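Local atomic coordinates of 3-oxoacyl-[acyl-carrier-protein] reductase (Sinorhizobium meliloti, PDB entry 3U9L), a protein that probably reduces 3-oxoacyl groups carried on acyl carrier protein with NADPH, as a member of the short-chain dehydrogenase/reductase family. Residues 153-158 and 225-230; 260-265 and 278-283; 67-72 and 114-119. One frame throughout, in Å; residues are numbered along the deposited sequence.

How the interactions relate
From the N terminus, interaction 3 comes first: it ties the loop after strand 61-65 to helix 108-136, closing a segment that holds helix 71-85 and strand 90-93. Interaction 1 follows, bringing the loop before helix 158-179 against helix 223-233 across an excursion that includes strand 183-190. Interaction 2 is last and shortest, joining the final strand, 262-265, to helix 272-289. The three loops run in series, with none nested in or crossing another. Their centres lie about 26 Å apart pairwise. Interactions 2 and 3 sit on opposite sides of the chain's centre, each involving chain at or next to an outermost strand (262-265 and 61-65), and all three have residues that meet the second subunit.

Interaction 1. Residues 153-158 and 225-230; sequences TPPYLA and EEIKKA
Ile227 meets Pro154, Pro155 and Tyr156 with its two branches, which divide the work. CG2 meets Pro154 CB at 3.6 Å. The other branch, with CG1 turned away from the carbonyl carbon (chi1 -70°), carries CD1 to Pro155, 3.8 Å from its CB and equally close to its CD. The same CD1 lies over one face of the Tyr156 ring, 4.2 Å from the centroid and 24° off the normal, a CH-pi contact displaced toward the CG side of the ring. Tyr156 has a positive phi (79°), its CB points toward the helix, and its hydroxyl is held by Asn220 ND2. Around this apolar centre the loop backbone is gripped by the second subunit: Glu177 OE2 of that subunit accepts from Tyr156 N, while Gln173 NE2 of the same neighbour donates to Pro154 O. Leu157 stands at the N-cap position of helix 158-179. The contact thus joins a loop of the short-chain dehydrogenase core to helix 223-233 at the dimer interface. Between the two segments it is apolar and mostly buried, consistent with hydrophobic burial of Ile227 as its main source of stability, while polar partners outside them hold the loop.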
loop_
_atom_site.group_PDB
_atom_site.type_symbol
_atom_site.label_atom_id
_atom_site.label_comp_id
_atom_site.label_asym_id
_atom_site.label_seq_id
_atom_site.Cartn_x
_atom_site.Cartn_y
_atom_site.Cartn_z
ATOM N N THR A 153 11.408 7.582 -6.263
ATOM C CA THR A 153 11.806 6.189 -6.008
ATOM C C THR A 153 12.367 5.510 -7.271
ATOM O O THR A 153 12.144 5.949 -8.408
ATOM C CB THR A 153 10.570 5.322 -5.606
ATOM O OG1 THR A 153 9.584 5.520 -6.609
ATOM C CG2 THR A 153 9.947 5.705 -4.313
ATOM N N PRO A 154 13.124 4.432 -7.085
ATOM C CA PRO A 154 13.552 3.643 -8.267
ATOM C C PRO A 154 12.460 2.637 -8.704
ATOM O O PRO A 154 11.632 2.208 -7.915
ATOM C CB PRO A 154 14.782 2.868 -7.756
ATOM C CG PRO A 154 14.540 2.762 -6.189
ATOM C CD PRO A 154 13.689 3.966 -5.812
ATOM N N PRO A 155 12.479 2.240 -9.976
ATOM C CA PRO A 155 11.646 1.117 -10.394
ATOM C C PRO A 155 12.233 -0.199 -9.846
ATOM O O PRO A 155 13.326 -0.177 -9.284
ATOM C CB PRO A 155 11.775 1.156 -11.939
ATOM C CG PRO A 155 12.366 2.498 -12.252
ATOM C CD PRO A 155 13.189 2.876 -11.088
ATOM N N TYR A 156 11.569 -1.323 -10.059
ATOM C CA TYR A 156 12.148 -2.645 -9.766
ATOM C C TYR A 156 12.130 -3.069 -8.334
ATOM O O TYR A 156 12.860 -4.005 -7.978
ATOM C CB TYR A 156 13.593 -2.855 -10.348
ATOM C CG TYR A 156 13.590 -3.294 -11.806
ATOM C CD1 TYR A 156 12.602 -2.845 -12.668
ATOM C CD2 TYR A 156 14.613 -4.106 -12.344
ATOM C CE1 TYR A 156 12.584 -3.217 -14.037
ATOM C CE2 TYR A 156 14.606 -4.491 -13.740
ATOM C CZ TYR A 156 13.580 -4.041 -14.558
ATOM O OH TYR A 156 13.487 -4.357 -15.892
ATOM N N LEU A 157 11.309 -2.418 -7.506
ATOM C CA LEU A 157 11.075 -2.936 -6.147
ATOM C C LEU A 157 9.561 -2.985 -5.835
ATOM O O LEU A 157 9.179 -2.876 -4.679
ATOM C CB LEU A 157 11.807 -2.109 -5.077
ATOM C CG LEU A 157 13.348 -2.186 -5.059
ATOM C CD1 LEU A 157 13.898 -1.138 -5.985
ATOM C CD2 LEU A 157 13.909 -2.029 -3.604
ATOM N N ALA A 158 8.722 -3.191 -6.847
ATOM C CA ALA A 158 7.258 -3.022 -6.665
ATOM C C ALA A 158 6.642 -3.790 -5.506
ATOM O O ALA A 158 5.931 -3.210 -4.720
ATOM C CB ALA A 158 6.457 -3.210 -7.955
ATOM N N GLU A 225 20.764 -3.214 -13.473
ATOM C CA GLU A 225 22.041 -2.677 -13.025
ATOM C C GLU A 225 22.134 -1.165 -13.126
ATOM O O GLU A 225 22.817 -0.529 -12.336
ATOM C CB GLU A 225 23.184 -3.273 -13.856
ATOM C CG GLU A 225 23.364 -4.741 -13.553
ATOM C CD GLU A 225 23.719 -5.006 -12.070
ATOM O OE1 GLU A 225 23.445 -6.148 -11.638
ATOM O OE2 GLU A 225 24.258 -4.098 -11.343
ATOM N N GLU A 226 21.526 -0.621 -14.169
ATOM C CA GLU A 226 21.476 0.800 -14.388
ATOM C C GLU A 226 20.775 1.471 -13.179
ATOM O O GLU A 226 21.216 2.513 -12.681
ATOM C CB GLU A 226 20.680 1.020 -15.668
ATOM C CG GLU A 226 20.508 2.438 -16.204
ATOM C CD GLU A 226 19.751 2.464 -17.593
ATOM O OE1 GLU A 226 19.274 1.393 -18.021
ATOM O OE2 GLU A 226 19.612 3.536 -18.268
ATOM N N ILE A 227 19.671 0.873 -12.724
ATOM C CA ILE A 227 18.974 1.415 -11.548
ATOM C C ILE A 227 19.861 1.313 -10.290
ATOM O O ILE A 227 20.005 2.280 -9.528
ATOM C CB ILE A 227 17.623 0.686 -11.291
ATOM C CG1 ILE A 227 16.590 1.049 -12.393
ATOM C CG2 ILE A 227 17.102 1.041 -9.895
ATOM C CD1 ILE A 227 15.425 0.082 -12.498
ATOM N N LYS A 228 20.470 0.155 -10.049
ATOM C CA LYS A 228 21.240 0.044 -8.818
ATOM C C LYS A 228 22.344 1.054 -8.739
ATOM O O LYS A 228 22.624 1.578 -7.673
ATOM C CB LYS A 228 21.831 -1.346 -8.619
ATOM C CG LYS A 228 20.790 -2.452 -8.535
ATOM C CD LYS A 228 21.461 -3.851 -8.669
ATOM C CE LYS A 228 20.626 -4.926 -7.999
ATOM N NZ LYS A 228 21.071 -6.294 -8.508
ATOM N N LYS A 229 23.003 1.296 -9.872
ATOM C CA LYS A 229 24.162 2.184 -9.934
ATOM C C LYS A 229 23.663 3.635 -9.805
ATOM O O LYS A 229 24.182 4.395 -9.032
ATOM C CB LYS A 229 24.889 1.947 -11.297
ATOM C CG LYS A 229 26.150 2.682 -11.488
ATOM C CD LYS A 229 27.163 1.891 -12.428
ATOM C CE LYS A 229 27.111 2.417 -13.862
ATOM N NZ LYS A 229 28.365 2.200 -14.708
ATOM N N ALA A 230 22.624 3.996 -10.541
ATOM C CA ALA A 230 22.185 5.393 -10.506
ATOM C C ALA A 230 21.709 5.782 -9.082
ATOM O O ALA A 230 21.983 6.868 -8.586
ATOM C CB ALA A 230 21.055 5.628 -11.525
#

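Interaction 2. Residues 260-265 and 278-283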
loop_
_atom_site.group_PDB
_atom_site.type_symbol
_atom_site.label_atom_id
_atom_site.label_comp_id
_atom_site.label_asym_id
_atom_site.label_seq_id
_atom_site.Cartn_x
_atom_site.Cartn_y
_atom_site.Cartn_z
ATOM N N PRO A 260 6.532 14.366 17.497
ATOM C CA PRO A 260 6.211 14.674 16.101
ATOM C C PRO A 260 5.442 13.501 15.528
ATOM O O PRO A 260 5.742 12.376 15.927
ATOM C CB PRO A 260 7.579 14.739 15.405
ATOM C CG PRO A 260 8.638 14.202 16.451
ATOM C CD PRO A 260 7.918 13.897 17.731
ATOM N N PHE A 261 4.545 13.750 14.579
ATOM C CA PHE A 261 3.864 12.685 13.847
ATOM C C PHE A 261 4.769 11.884 12.843
ATOM O O PHE A 261 4.673 10.688 12.801
ATOM C CB PHE A 261 2.638 13.252 13.111
ATOM C CG PHE A 261 1.780 12.201 12.460
ATOM C CD1 PHE A 261 1.068 11.305 13.230
ATOM C CD2 PHE A 261 1.683 12.114 11.076
ATOM C CE1 PHE A 261 0.273 10.331 12.646
ATOM C CE2 PHE A 261 0.873 11.143 10.472
ATOM C CZ PHE A 261 0.171 10.245 11.264
ATOM N N ARG A 262 5.637 12.578 12.134
ATOM C CA ARG A 262 6.620 11.957 11.265
ATOM C C ARG A 262 7.996 12.541 11.474
ATOM O O ARG A 262 8.105 13.706 11.714
ATOM C CB ARG A 262 6.279 12.094 9.799
ATOM C CG ARG A 262 5.099 11.402 9.345
ATOM C CD ARG A 262 4.932 11.565 7.899
ATOM N NE ARG A 262 3.745 10.894 7.461
ATOM C CZ ARG A 262 3.659 9.619 7.189
ATOM N NH1 ARG A 262 2.507 9.139 6.833
ATOM N NH2 ARG A 262 4.716 8.919 6.977
ATOM N N VAL A 263 9.033 11.728 11.340
ATOM C CA VAL A 263 10.409 12.243 11.455
ATOM C C VAL A 263 11.078 11.712 10.194
ATOM O O VAL A 263 10.997 10.518 9.904
ATOM C CB VAL A 263 11.152 11.779 12.766
ATOM C CG1 VAL A 263 12.605 12.216 12.767
ATOM C CG2 VAL A 263 10.474 12.339 14.014
ATOM N N HIS A 264 11.656 12.619 9.412
ATOM C CA HIS A 264 12.309 12.309 8.141
ATOM C C HIS A 264 13.815 12.183 8.380
ATOM O O HIS A 264 14.434 13.089 8.935
ATOM C CB HIS A 264 11.937 13.359 7.075
ATOM C CG HIS A 264 10.460 13.405 6.805
ATOM N ND1 HIS A 264 9.825 12.495 5.983
ATOM C CD2 HIS A 264 9.476 14.198 7.303
ATOM C CE1 HIS A 264 8.520 12.732 5.990
ATOM N NE2 HIS A 264 8.274 13.746 6.788
ATOM N N VAL A 265 14.393 11.052 7.995
ATOM C CA VAL A 265 15.840 10.859 8.084
ATOM C C VAL A 265 16.355 10.365 6.742
ATOM O O VAL A 265 16.435 9.167 6.508
ATOM C CB VAL A 265 16.181 9.841 9.159
ATOM C CG1 VAL A 265 17.722 9.714 9.347
ATOM C CG2 VAL A 265 15.502 10.209 10.523
ATOM N N VAL A 278 2.919 17.674 2.751
ATOM C CA VAL A 278 1.674 17.940 2.016
ATOM C C VAL A 278 0.583 16.907 2.332
ATOM O O VAL A 278 -0.554 17.287 2.705
ATOM C CB VAL A 278 1.888 18.027 0.460
ATOM C CG1 VAL A 278 0.533 18.091 -0.257
ATOM C CG2 VAL A 278 2.768 19.248 0.115
ATOM N N LEU A 279 0.878 15.605 2.217
ATOM C CA LEU A 279 -0.182 14.620 2.576
ATOM C C LEU A 279 -0.698 14.774 4.012
ATOM O O LEU A 279 -1.910 14.664 4.242
ATOM C CB LEU A 279 0.225 13.154 2.412
ATOM C CG LEU A 279 0.691 12.787 0.999
ATOM C CD1 LEU A 279 1.015 11.286 0.886
ATOM C CD2 LEU A 279 -0.272 13.216 -0.108
ATOM N N ASP A 280 0.212 14.934 4.977
ATOM C CA ASP A 280 -0.176 15.113 6.367
ATOM C C ASP A 280 -1.136 16.332 6.516
ATOM O O ASP A 280 -2.056 16.305 7.324
ATOM C CB ASP A 280 1.046 15.369 7.253
ATOM C CG ASP A 280 1.945 14.115 7.407
ATOM O OD1 ASP A 280 1.528 12.990 6.986
ATOM O OD2 ASP A 280 3.067 14.256 7.970
ATOM N N ARG A 281 -0.835 17.408 5.798
ATOM C CA ARG A 281 -1.601 18.660 5.883
ATOM C C ARG A 281 -3.015 18.435 5.307
ATOM O O ARG A 281 -4.020 18.841 5.894
ATOM C CB ARG A 281 -0.904 19.745 5.059
ATOM C CG ARG A 281 -1.537 21.089 5.127
ATOM C CD ARG A 281 -1.113 21.738 6.446
ATOM N NE ARG A 281 -1.802 23.007 6.700
ATOM C CZ ARG A 281 -1.478 23.866 7.652
ATOM N NH1 ARG A 281 -0.418 23.642 8.449
ATOM N NH2 ARG A 281 -2.183 24.994 7.752
ATOM N N LEU A 282 -3.094 17.814 4.150
ATOM C CA LEU A 282 -4.389 17.461 3.525
ATOM C C LEU A 282 -5.250 16.529 4.399
ATOM O O LEU A 282 -6.448 16.649 4.446
ATOM C CB LEU A 282 -4.192 16.772 2.144
ATOM C CG LEU A 282 -3.495 17.609 1.051
ATOM C CD1 LEU A 282 -2.983 16.685 -0.159
ATOM C CD2 LEU A 282 -4.374 18.737 0.636
ATOM N N ARG A 283 -4.622 15.588 5.078
ATOM C CA ARG A 283 -5.355 14.651 5.924
ATOM C C ARG A 283 -5.910 15.315 7.168
ATOM O O ARG A 283 -7.043 15.057 7.565
ATOM C CB ARG A 283 -4.424 13.481 6.278
ATOM C CG ARG A 283 -4.254 12.510 5.104
ATOM C CD ARG A 283 -3.109 11.519 5.330
ATOM N NE ARG A 283 -3.000 10.678 4.127
ATOM C CZ ARG A 283 -1.940 9.931 3.799
ATOM N NH1 ARG A 283 -0.857 9.917 4.589
ATOM N NH2 ARG A 283 -1.983 9.207 2.689
HETATM O O HOH W 1 6.036 15.187 7.232
#
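Phe261 and Asp280 mark the closest approach of the two backbones, their CA atoms 8.8 Å apart, a gap that side chains must span. Arg262 does so with a chain extended from CG to NE, its CG turned away from the carbonyl carbon (chi1 -66°), which delivers NE to the helix. NE donates to Asp280 OD1 at 3.1 Å in a nearly straight salt bridge (165°), received on the syn lone pair of that oxygen. Guanidinium and carboxylate are almost coplanar, 20° apart, and Asp280 OD2 lies alongside the aliphatic part of Arg262, 3.3 Å from CD. Phe261 turns its ring edge to the same carboxylate, CE2 standing 4.0 Å from Asp280 OD1. Strand 262-265 is an outermost strand, within this chain, of the parallel sheet of this Rossmann-type fold, and the contact fastens helix 272-289 to one face of it. Asp168 of helix 158-179 takes Arg262 NH1 in a second salt bridge, and Phe276 adds a cation-pi contact, so the guanidinium is held from several directions. With a methionine in its place, Asp280 would probably lose the N-H that grips OD1, and Asp168 its salt bridge to NH1. Arg283 brings its NH1 to 4.1 Å from Arg262 NH1, a proximity of like charges that the two carboxylates probably offset. A water donates to the other carboxylate oxygen of Asp280, OD2, at 3.2 Å and lies 2.7 Å from His264 NE2, in the plane of the imidazole, linking a second strand residue to the helix.

Interaction 3. Residues 67-72 and 114-119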
loop_
_atom_site.group_PDB
_atom_site.type_symbol
_atom_site.label_atom_id
_atom_site.label_comp_id
_atom_site.label_asym_id
_atom_site.label_seq_id
_atom_site.Cartn_x
_atom_site.Cartn_y
_atom_site.Cartn_z
ATOM N N ASP A 67 8.477 -14.370 16.091
ATOM C CA ASP A 67 8.367 -14.579 14.667
ATOM C C ASP A 67 7.083 -13.881 14.212
ATOM O O ASP A 67 6.005 -14.382 14.479
ATOM C CB ASP A 67 8.211 -16.062 14.426
ATOM C CG ASP A 67 8.045 -16.400 12.968
ATOM O OD1 ASP A 67 7.976 -15.490 12.098
ATOM O OD2 ASP A 67 8.038 -17.609 12.667
ATOM N N VAL A 68 7.186 -12.770 13.485
ATOM C CA VAL A 68 5.994 -11.967 13.230
ATOM C C VAL A 68 5.093 -12.637 12.224
ATOM O O VAL A 68 3.998 -12.153 11.963
ATOM C CB VAL A 68 6.333 -10.588 12.680
ATOM C CG1 VAL A 68 7.016 -9.748 13.742
ATOM C CG2 VAL A 68 7.221 -10.738 11.380
ATOM N N GLN A 69 5.553 -13.729 11.622
ATOM C CA GLN A 69 4.724 -14.445 10.660
ATOM C C GLN A 69 3.876 -15.505 11.395
ATOM O O GLN A 69 3.033 -16.159 10.784
ATOM C CB GLN A 69 5.572 -15.047 9.525
ATOM C CG GLN A 69 5.987 -14.030 8.476
ATOM C CD GLN A 69 6.943 -14.562 7.391
ATOM O OE1 GLN A 69 6.560 -14.693 6.215
ATOM N NE2 GLN A 69 8.189 -14.835 7.764
ATOM N N SER A 70 4.080 -15.654 12.709
ATOM C CA SER A 70 3.325 -16.648 13.468
ATOM C C SER A 70 2.531 -16.007 14.591
ATOM O O SER A 70 3.123 -15.473 15.543
ATOM C CB SER A 70 4.252 -17.741 14.014
ATOM O OG SER A 70 3.658 -18.364 15.133
ATOM N N GLN A 71 1.193 -16.041 14.510
ATOM C CA GLN A 71 0.405 -15.424 15.611
ATOM C C GLN A 71 0.748 -16.059 16.937
ATOM O O GLN A 71 0.881 -15.380 17.947
ATOM C CB GLN A 71 -1.108 -15.464 15.384
ATOM C CG GLN A 71 -1.861 -14.621 16.469
ATOM C CD GLN A 71 -1.758 -13.132 16.183
ATOM O OE1 GLN A 71 -2.050 -12.715 15.069
ATOM N NE2 GLN A 71 -1.391 -12.319 17.187
ATOM N N VAL A 72 0.914 -17.372 16.933
ATOM C CA VAL A 72 1.283 -18.094 18.158
ATOM C C VAL A 72 2.609 -17.606 18.727
ATOM O O VAL A 72 2.705 -17.312 19.920
ATOM C CB VAL A 72 1.318 -19.618 17.920
ATOM C CG1 VAL A 72 2.114 -20.322 19.047
ATOM C CG2 VAL A 72 -0.119 -20.134 17.865
ATOM N N LEU A 114 5.379 -10.745 0.649
ATOM C CA LEU A 114 5.921 -9.459 0.992
ATOM C C LEU A 114 4.951 -8.701 1.919
ATOM O O LEU A 114 5.333 -8.301 2.954
ATOM C CB LEU A 114 6.388 -8.723 -0.239
ATOM C CG LEU A 114 7.817 -8.947 -0.730
ATOM C CD1 LEU A 114 8.788 -8.217 0.086
ATOM C CD2 LEU A 114 8.216 -10.350 -0.918
ATOM N N TYR A 115 3.699 -8.594 1.510
ATOM C CA TYR A 115 2.645 -8.099 2.339
ATOM C C TYR A 115 2.631 -8.771 3.728
ATOM O O TYR A 115 2.515 -8.113 4.708
ATOM C CB TYR A 115 1.296 -8.247 1.674
ATOM C CG TYR A 115 0.272 -7.265 2.125
ATOM C CD1 TYR A 115 0.406 -5.936 1.840
ATOM C CD2 TYR A 115 -0.848 -7.659 2.809
ATOM C CE1 TYR A 115 -0.504 -5.052 2.217
ATOM C CE2 TYR A 115 -1.771 -6.773 3.192
ATOM C CZ TYR A 115 -1.601 -5.473 2.890
ATOM O OH TYR A 115 -2.481 -4.567 3.265
ATOM N N ASP A 116 2.743 -10.085 3.761
ATOM C CA ASP A 116 2.798 -10.818 5.003
ATOM C C ASP A 116 3.918 -10.253 5.871
ATOM O O ASP A 116 3.716 -9.816 6.948
ATOM C CB ASP A 116 2.991 -12.321 4.778
ATOM C CG ASP A 116 2.789 -13.157 6.057
ATOM O OD1 ASP A 116 2.145 -12.752 6.979
ATOM O OD2 ASP A 116 3.252 -14.261 6.104
ATOM N N ILE A 117 5.099 -10.250 5.328
ATOM C CA ILE A 117 6.277 -9.773 6.091
ATOM C C ILE A 117 6.236 -8.294 6.520
ATOM O O ILE A 117 6.660 -7.923 7.630
ATOM C CB ILE A 117 7.600 -9.990 5.306
ATOM C CG1 ILE A 117 7.801 -11.476 4.982
ATOM C CG2 ILE A 117 8.802 -9.497 6.151
ATOM C CD1 ILE A 117 9.091 -11.785 4.094
ATOM N N ASN A 118 5.767 -7.436 5.640
ATOM C CA ASN A 118 5.899 -6.007 5.904
ATOM C C ASN A 118 4.627 -5.381 6.505
ATOM O O ASN A 118 4.695 -4.335 7.149
ATOM C CB ASN A 118 6.269 -5.283 4.620
ATOM C CG ASN A 118 7.751 -5.509 4.215
ATOM O OD1 ASN A 118 8.646 -4.914 4.786
ATOM N ND2 ASN A 118 7.976 -6.338 3.187
ATOM N N VAL A 119 3.487 -6.044 6.326
ATOM C CA VAL A 119 2.217 -5.512 6.828
ATOM C C VAL A 119 1.459 -6.429 7.806
ATOM O O VAL A 119 1.094 -6.021 8.914
ATOM C CB VAL A 119 1.264 -5.127 5.624
ATOM C CG1 VAL A 119 -0.085 -4.640 6.161
ATOM C CG2 VAL A 119 1.894 -4.006 4.765
HETATM O O HOH W 2 2.507 -16.086 7.835
#
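Gln69 lies against helix 108-136 with its CG beside Asp116 and the end of its side chain across Ile117. On the packed side, Gln69 CG sits 3.6 Å from Asp116 OD2, and Gln69 CD is 4.0 Å from Ile117 CG1, so the aliphatic stem of the glutamine and the start of its amide rest on the helix surface while the amide plane stands 59° from the carboxylate. Asp116 reaches the glutamine because its CG is anti to the backbone N (chi1 -169°). Gln69 is nevertheless a solvent-exposed residue and the contact a surface one. Its looser side, beside the packed stem, is bridged by solvent: one water donates both to Asp116 OD2, at 2.6 Å, and to Gln69 O, at 3.0 Å, where side chain and loop backbone do not meet directly. Asp67 to Ser70 make a type I beta turn, Asp67 OD1 takes the N-H of Gln69 at 3.0 Å from above its carboxylate plane in an Asx turn, and Ser70 N-caps helix 71-85 through its OG and Ser73 N. In the Rossmann-type fold of short-chain dehydrogenases this is the loop after the third strand, here meeting the long helix that follows the fourth. That helix widens into a pi-type turn at 116-119, where Asn118 ND2 donates to Leu114 O, consistent with the kink at an asparagine in the corresponding helix of classical short-chain dehydrogenases. Opposite charge completes the join: Arg124 NH1 forms a salt bridge with Asp116 OD1 and also donates to Val68 O, touching both segments at once.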